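Local coordinates for uncharacterized esterase YxiM (Bacillus subtilis, PDB 2O14), which is an uncharacterized member of the GDSL lipolytic enzyme family, probably a hydrolase that acts on ester bonds, at residues Ile240-Thr243 with Lys248-Glu251; Ala281-Ser286 with Val293-Arg298. One frame throughout, in Å; residues are numbered along the deposited sequence.

Contact 1: residues Ile240-Thr243 with Lys248-Glu251; sequences INDT and KESE
Asp-242 and Glu-249 run alongside one another, their carboxylates meeting at the same end, within the loop between strand 233-237 and helix 251-266. Gly-239 to Asp-242 reads Gly-Ile-Asn-Asp, matching the GxND block of SGNH (GDSL) hydrolases, whose asparagine, here Asn-241, probably helps form the oxyanion hole, as in relatives. Residues 241-243 form a short 3-10 turn, and the nearest CA atoms, those of Asp-242 and Glu-249, are 6.3 Å apart. The groups meet through one oxygen each: Asp-242 OD2 is 2.5 Å from Glu-249 OE2, with the two carboxylate planes 34° apart. The same OE2 also leans on the aspartate stem, 3.0 Å from Asp-242 CB. Two buried acids this close would be expected to repel, so one of them probably holds a proton. Glu-249 reaches across because its CG is anti to the backbone N (chi1 177°) and the chain beyond is extended. Backbone amides probably help stabilise the two acids: Ala-212 N donates to Asp-242 OD2 and Arg-213 N to Glu-249 OE1, while Phe-254 of the following helix packs against both side chains. Replacing Glu-249 by alanine is likely to leave the Arg-213 amide without this acceptor and to open a gap beside the Asp-242 carboxylate. Thr-243 suits the end of the turn because its hydroxyl can fold back: OG1 donates to Ile-240 O at 2.8 Å, alongside a weak backbone bond. Between the two main chains, water 1 donates to Asp-242 O at 2.8 Å and accepts from Glu-249 N at 2.9 Å.

Contact 2: residues Ala281-Ser286 with Val293-Arg298; sequences ATDFTS and VNRWYR
Asp-283 sits at the centre of an inverse gamma turn and Arg-295 begins a type I' beta turn, and the two segments stand well apart, their nearest CA atoms, those of Asp-283 and Val-293, 9.9 Å from each other. The contact is a side-on bidentate salt bridge on the surface of the SGNH hydrolase domain, between two parts of the long loop that joins strand 271-275 to helix 298-307. The side chains reach for each other head-on, and the carboxylate meets the guanidinium at its edge, the planes only 15° apart. Arg-295 NE donates to Asp-283 OD2 at 2.8 Å and NH2 to OD1 at 3.1 Å, each nitrogen taking its own oxygen on the syn side, though somewhat out of the carboxylate plane. Paired bonds restrain the rotation of both groups, as a single bond could not. Arginine suits the place because its chain, extended from CG to NE, has the length to cross between the turns and offers two N-H groups along one edge. OD2 is further gripped by Ser-292 OG and Arg-280 N, which helps fix the carboxylate for its partner. The beta turn is closed by Arg-298 N donating to Arg-295 O at 3.1 Å. Its middle residues, Trp-296 and Tyr-297, adopt left-handed backbone angles, uncommon for residues with side chains. Trp-296 turns back so that Arg-295 CB lies 3.6 Å above one face of the indole, toward the rim, and its NE1 bonds Gln-278 O. Arg-298 begins the helix and divides its guanidinium: NH2 meets Asp-314, while NH1 reaches a lone pair of Val-293 O at 3.2 Å, in the carbonyl plane.

How the contacts relate
The contacts follow one another along the chain, each within a loop after a neighbouring strand of the parallel sheet (233-237, then 271-275), and their centres are 16 Å apart. Tyr-297, in the turn of contact 2, ties them: its OH lies 2.9 Å from Glu-249 O, a probable hydrogen bond, and its ring meets Phe-254, which also packs on the acids of contact 1. Each contact stands near a presumed active-site residue. The side chain of Asp-242 is about 11 Å from that of Ser-171, the nucleophile by similarity, and that of Asp-283 about 11 Å from that of Asp-339, another active-site residue by similarity. One contact is buried; the other lies at the surface.

Contact 1: residues Ile240-Thr243 with Lys248-Glu251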
ATOM      1  N   ILE A 240      -6.213  15.099   4.810  1.00 21.78           N
ATOM      2  CA  ILE A 240      -5.598  15.468   6.073  1.00 23.53           C
ATOM      3  C   ILE A 240      -4.353  16.328   5.864  1.00 24.90           C
ATOM      4  O   ILE A 240      -4.311  17.489   6.279  1.00 24.70           O
ATOM      5  CB  ILE A 240      -5.232  14.209   6.897  1.00 26.43           C
ATOM      6  CG1 ILE A 240      -6.503  13.428   7.236  1.00 24.29           C
ATOM      7  CG2 ILE A 240      -4.508  14.608   8.181  1.00 25.00           C
ATOM      8  CD1 ILE A 240      -6.245  12.149   8.016  1.00 24.56           C
ATOM      9  N   ASN A 241      -3.348  15.761   5.204  1.00 26.07           N
ATOM     10  CA  ASN A 241      -2.095  16.468   4.946  1.00 24.84           C
ATOM     11  C   ASN A 241      -2.276  17.588   3.930  1.00 24.10           C
ATOM     12  O   ASN A 241      -1.513  18.558   3.907  1.00 21.47           O
ATOM     13  CB  ASN A 241      -1.043  15.469   4.452  1.00 25.59           C
ATOM     14  CG  ASN A 241      -0.745  14.391   5.483  1.00 29.33           C
ATOM     15  OD1 ASN A 241       0.027  14.606   6.419  1.00 28.97           O
ATOM     16  ND2 ASN A 241      -1.375  13.234   5.326  1.00 29.16           N
ATOM     17  N   ASP A 242      -3.297  17.451   3.094  1.00 22.45           N
ATOM     18  CA  ASP A 242      -3.579  18.440   2.071  1.00 21.85           C
ATOM     19  C   ASP A 242      -3.866  19.831   2.636  1.00 22.90           C
ATOM     20  O   ASP A 242      -3.642  20.837   1.957  1.00 23.04           O
ATOM     21  CB  ASP A 242      -4.759  17.969   1.222  1.00 21.74           C
ATOM     22  CG  ASP A 242      -4.520  16.601   0.609  1.00 21.38           C
ATOM     23  OD1 ASP A 242      -4.490  15.605   1.360  1.00 20.91           O
ATOM     24  OD2 ASP A 242      -4.344  16.524  -0.622  1.00 23.84           O
ATOM     25  N   THR A 243      -4.351  19.892   3.874  1.00 26.90           N
ATOM     26  CA  THR A 243      -4.673  21.173   4.494  1.00 27.82           C
ATOM     27  C   THR A 243      -3.455  21.883   5.079  1.00 29.06           C
ATOM     28  O   THR A 243      -3.535  23.058   5.449  1.00 30.66           O
ATOM     29  CB  THR A 243      -5.738  21.016   5.609  1.00 22.65           C
ATOM     30  OG1 THR A 243      -5.252  20.127   6.622  1.00 21.79           O
ATOM     31  CG2 THR A 243      -7.039  20.469   5.029  1.00 22.36           C
ATOM     32  N   LYS A 248       1.187  24.034  -0.031  1.00 21.64           N
ATOM     33  CA  LYS A 248       0.600  25.072  -0.868  1.00 21.33           C
ATOM     34  C   LYS A 248      -0.409  24.468  -1.840  1.00 19.90           C
ATOM     35  O   LYS A 248      -0.399  24.762  -3.031  1.00 17.05           O
ATOM     36  CB  LYS A 248       1.709  25.814  -1.625  1.00 30.46           C
ATOM     37  CG  LYS A 248       2.767  26.398  -0.687  1.00 34.06           C
ATOM     38  CD  LYS A 248       3.971  26.958  -1.431  1.00 37.41           C
ATOM     39  CE  LYS A 248       3.671  28.304  -2.058  1.00 41.44           C
ATOM     40  NZ  LYS A 248       3.309  29.320  -1.027  1.00 45.96           N
ATOM     41  N   GLU A 249      -1.273  23.601  -1.316  1.00 22.93           N
ATOM     42  CA  GLU A 249      -2.297  22.957  -2.129  1.00 23.32           C
ATOM     43  C   GLU A 249      -3.667  23.413  -1.646  1.00 23.89           C
ATOM     44  O   GLU A 249      -4.204  22.869  -0.680  1.00 22.13           O
ATOM     45  CB  GLU A 249      -2.191  21.433  -2.023  1.00 22.95           C
ATOM     46  CG  GLU A 249      -3.280  20.703  -2.796  1.00 26.26           C
ATOM     47  CD  GLU A 249      -3.324  19.215  -2.499  1.00 26.48           C
ATOM     48  OE1 GLU A 249      -2.600  18.441  -3.162  1.00 27.73           O
ATOM     49  OE2 GLU A 249      -4.080  18.823  -1.590  1.00 24.55           O
ATOM     50  N   SER A 250      -4.221  24.419  -2.321  1.00 27.34           N
ATOM     51  CA  SER A 250      -5.518  24.973  -1.955  1.00 28.80           C
ATOM     52  C   SER A 250      -6.605  23.921  -2.069  1.00 29.66           C
ATOM     53  O   SER A 250      -6.401  22.862  -2.671  1.00 28.08           O
ATOM     54  CB  SER A 250      -5.877  26.147  -2.866  1.00 29.45           C
ATOM     55  OG  SER A 250      -6.234  25.686  -4.161  1.00 30.97           O
ATOM     56  N   GLU A 251      -7.764  24.214  -1.490  1.00 26.71           N
ATOM     57  CA  GLU A 251      -8.875  23.281  -1.558  1.00 27.81           C
ATOM     58  C   GLU A 251      -9.251  23.130  -3.025  1.00 26.16           C
ATOM     59  O   GLU A 251      -9.623  22.051  -3.479  1.00 24.74           O
ATOM     60  CB  GLU A 251     -10.073  23.801  -0.754  1.00 35.04           C
ATOM     61  CG  GLU A 251     -11.151  22.745  -0.550  1.00 36.97           C
ATOM     62  CD  GLU A 251     -12.227  23.172   0.428  1.00 39.31           C
ATOM     63  OE1 GLU A 251     -11.936  24.003   1.317  1.00 40.48           O
ATOM     64  OE2 GLU A 251     -13.360  22.657   0.319  1.00 38.68           O
TER
HETATM   65  O   HOH W   1      -1.781  22.837   1.414  1.00 25.26           O

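Contact 2: residues Ala281-Ser286 with Val293-Arg298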
ATOM      1  N   ALA A 281      -8.812  12.797  17.776  1.00 28.00           N
ATOM      2  CA  ALA A 281      -9.375  12.140  18.952  1.00 28.37           C
ATOM      3  C   ALA A 281      -9.972  13.115  19.966  1.00 28.71           C
ATOM      4  O   ALA A 281     -10.790  12.727  20.796  1.00 27.48           O
ATOM      5  CB  ALA A 281      -8.300  11.295  19.628  1.00 33.77           C
ATOM      6  N   THR A 282      -9.564  14.377  19.892  1.00 33.32           N
ATOM      7  CA  THR A 282     -10.034  15.390  20.829  1.00 33.71           C
ATOM      8  C   THR A 282     -11.077  16.368  20.285  1.00 33.32           C
ATOM      9  O   THR A 282     -11.335  17.405  20.901  1.00 33.66           O
ATOM     10  CB  THR A 282      -8.839  16.198  21.374  1.00 34.59           C
ATOM     11  OG1 THR A 282      -8.058  16.687  20.279  1.00 36.21           O
ATOM     12  CG2 THR A 282      -7.961  15.320  22.252  1.00 33.84           C
ATOM     13  N   ASP A 283     -11.680  16.046  19.144  1.00 28.17           N
ATOM     14  CA  ASP A 283     -12.699  16.919  18.564  1.00 27.74           C
ATOM     15  C   ASP A 283     -14.061  16.734  19.251  1.00 27.86           C
ATOM     16  O   ASP A 283     -15.087  16.538  18.594  1.00 25.23           O
ATOM     17  CB  ASP A 283     -12.838  16.659  17.061  1.00 33.21           C
ATOM     18  CG  ASP A 283     -11.595  17.055  16.276  1.00 34.95           C
ATOM     19  OD1 ASP A 283     -10.723  17.761  16.832  1.00 33.38           O
ATOM     20  OD2 ASP A 283     -11.500  16.665  15.092  1.00 35.11           O
ATOM     21  N   PHE A 284     -14.048  16.793  20.580  1.00 30.89           N
ATOM     22  CA  PHE A 284     -15.253  16.657  21.394  1.00 32.10           C
ATOM     23  C   PHE A 284     -15.665  18.023  21.920  1.00 33.70           C
ATOM     24  O   PHE A 284     -14.812  18.812  22.328  1.00 34.98           O
ATOM     25  CB  PHE A 284     -14.986  15.748  22.594  1.00 28.12           C
ATOM     26  CG  PHE A 284     -15.098  14.287  22.292  1.00 27.81           C
ATOM     27  CD1 PHE A 284     -16.345  13.671  22.236  1.00 24.82           C
ATOM     28  CD2 PHE A 284     -13.955  13.516  22.077  1.00 27.07           C
ATOM     29  CE1 PHE A 284     -16.455  12.309  21.976  1.00 25.90           C
ATOM     30  CE2 PHE A 284     -14.055  12.147  21.814  1.00 25.55           C
ATOM     31  CZ  PHE A 284     -15.308  11.545  21.765  1.00 26.61           C
ATOM     32  N   THR A 285     -16.968  18.294  21.923  1.00 32.85           N
ATOM     33  CA  THR A 285     -17.478  19.565  22.430  1.00 33.43           C
ATOM     34  C   THR A 285     -17.690  19.431  23.938  1.00 34.04           C
ATOM     35  O   THR A 285     -17.394  18.386  24.527  1.00 31.81           O
ATOM     36  CB  THR A 285     -18.840  19.938  21.803  1.00 33.88           C
ATOM     37  OG1 THR A 285     -19.848  19.041  22.289  1.00 31.79           O
ATOM     38  CG2 THR A 285     -18.776  19.855  20.279  1.00 32.46           C
ATOM     39  N   SER A 286     -18.211  20.489  24.550  1.00 37.88           N
ATOM     40  CA  SER A 286     -18.483  20.510  25.985  1.00 39.84           C
ATOM     41  C   SER A 286     -19.533  19.456  26.311  1.00 39.23           C
ATOM     42  O   SER A 286     -19.482  18.804  27.357  1.00 39.04           O
ATOM     43  CB  SER A 286     -19.013  21.885  26.396  1.00 61.21           C
ATOM     44  OG  SER A 286     -18.229  22.919  25.831  1.00 65.86           O
ATOM     45  N   VAL A 293     -16.768  17.809  11.181  1.00 29.63           N
ATOM     46  CA  VAL A 293     -17.386  18.077   9.883  1.00 29.62           C
ATOM     47  C   VAL A 293     -16.702  19.053   8.924  1.00 28.92           C
ATOM     48  O   VAL A 293     -16.983  19.028   7.725  1.00 29.73           O
ATOM     49  CB  VAL A 293     -18.859  18.538  10.059  1.00 29.62           C
ATOM     50  CG1 VAL A 293     -19.669  17.430  10.720  1.00 28.29           C
ATOM     51  CG2 VAL A 293     -18.920  19.821  10.891  1.00 27.94           C
ATOM     52  N   ASN A 294     -15.817  19.909   9.425  1.00 28.75           N
ATOM     53  CA  ASN A 294     -15.151  20.871   8.545  1.00 29.82           C
ATOM     54  C   ASN A 294     -13.662  20.614   8.344  1.00 28.52           C
ATOM     55  O   ASN A 294     -12.962  21.441   7.767  1.00 27.99           O
ATOM     56  CB  ASN A 294     -15.341  22.290   9.078  1.00 36.31           C
ATOM     57  CG  ASN A 294     -16.802  22.653   9.247  1.00 39.70           C
ATOM     58  OD1 ASN A 294     -17.568  22.674   8.281  1.00 39.62           O
ATOM     59  ND2 ASN A 294     -17.199  22.936  10.484  1.00 39.49           N
ATOM     60  N   ARG A 295     -13.180  19.470   8.813  1.00 29.49           N
ATOM     61  CA  ARG A 295     -11.765  19.143   8.677  1.00 29.42           C
ATOM     62  C   ARG A 295     -11.394  18.446   7.373  1.00 29.22           C
ATOM     63  O   ARG A 295     -12.243  17.875   6.686  1.00 28.37           O
ATOM     64  CB  ARG A 295     -11.307  18.240   9.828  1.00 27.53           C
ATOM     65  CG  ARG A 295     -11.126  18.911  11.175  1.00 27.18           C
ATOM     66  CD  ARG A 295     -10.462  17.926  12.120  1.00 27.14           C
ATOM     67  NE  ARG A 295     -10.215  18.467  13.452  1.00 27.15           N
ATOM     68  CZ  ARG A 295      -9.284  19.368  13.747  1.00 28.63           C
ATOM     69  NH1 ARG A 295      -8.488  19.853  12.800  1.00 27.05           N
ATOM     70  NH2 ARG A 295      -9.141  19.775  15.004  1.00 29.08           N
ATOM     71  N   TRP A 296     -10.107  18.517   7.047  1.00 26.09           N
ATOM     72  CA  TRP A 296      -9.541  17.854   5.882  1.00 24.76           C
ATOM     73  C   TRP A 296     -10.268  18.042   4.543  1.00 24.78           C
ATOM     74  O   TRP A 296     -10.445  17.073   3.804  1.00 24.41           O
ATOM     75  CB  TRP A 296      -9.451  16.359   6.188  1.00 25.86           C
ATOM     76  CG  TRP A 296      -9.180  16.033   7.646  1.00 25.06           C
ATOM     77  CD1 TRP A 296      -9.774  15.049   8.384  1.00 26.70           C
ATOM     78  CD2 TRP A 296      -8.196  16.636   8.505  1.00 25.50           C
ATOM     79  NE1 TRP A 296      -9.219  14.993   9.644  1.00 25.79           N
ATOM     80  CE2 TRP A 296      -8.250  15.955   9.745  1.00 25.98           C
ATOM     81  CE3 TRP A 296      -7.273  17.679   8.346  1.00 24.06           C
ATOM     82  CZ2 TRP A 296      -7.415  16.286  10.821  1.00 26.66           C
ATOM     83  CZ3 TRP A 296      -6.439  18.008   9.417  1.00 25.62           C
ATOM     84  CH2 TRP A 296      -6.518  17.312  10.638  1.00 26.48           C
ATOM     85  N   TYR A 297     -10.674  19.270   4.224  1.00 23.35           N
ATOM     86  CA  TYR A 297     -11.380  19.556   2.967  1.00 23.45           C
ATOM     87  C   TYR A 297     -12.602  18.665   2.712  1.00 22.60           C
ATOM     88  O   TYR A 297     -12.950  18.400   1.559  1.00 22.49           O
ATOM     89  CB  TYR A 297     -10.443  19.423   1.757  1.00 23.55           C
ATOM     90  CG  TYR A 297      -9.306  20.421   1.693  1.00 26.93           C
ATOM     91  CD1 TYR A 297      -9.430  21.699   2.236  1.00 25.66           C
ATOM     92  CD2 TYR A 297      -8.114  20.096   1.044  1.00 24.16           C
ATOM     93  CE1 TYR A 297      -8.393  22.627   2.134  1.00 26.23           C
ATOM     94  CE2 TYR A 297      -7.076  21.015   0.933  1.00 25.86           C
ATOM     95  CZ  TYR A 297      -7.219  22.278   1.480  1.00 26.74           C
ATOM     96  OH  TYR A 297      -6.184  23.184   1.374  1.00 28.39           O
ATOM     97  N   ARG A 298     -13.252  18.211   3.779  1.00 23.91           N
ATOM     98  CA  ARG A 298     -14.432  17.354   3.652  1.00 25.83           C
ATOM     99  C   ARG A 298     -15.455  17.884   2.657  1.00 26.33           C
ATOM    100  O   ARG A 298     -16.049  17.119   1.898  1.00 26.99           O
ATOM    101  CB  ARG A 298     -15.104  17.168   5.018  1.00 25.91           C
ATOM    102  CG  ARG A 298     -16.432  16.418   4.964  1.00 25.74           C
ATOM    103  CD  ARG A 298     -16.820  15.863   6.325  1.00 25.51           C
ATOM    104  NE  ARG A 298     -18.137  15.227   6.299  1.00 26.21           N
ATOM    105  CZ  ARG A 298     -19.289  15.888   6.321  1.00 25.84           C
ATOM    106  NH1 ARG A 298     -19.295  17.212   6.375  1.00 26.07           N
ATOM    107  NH2 ARG A 298     -20.434  15.227   6.273  1.00 25.46           N
TER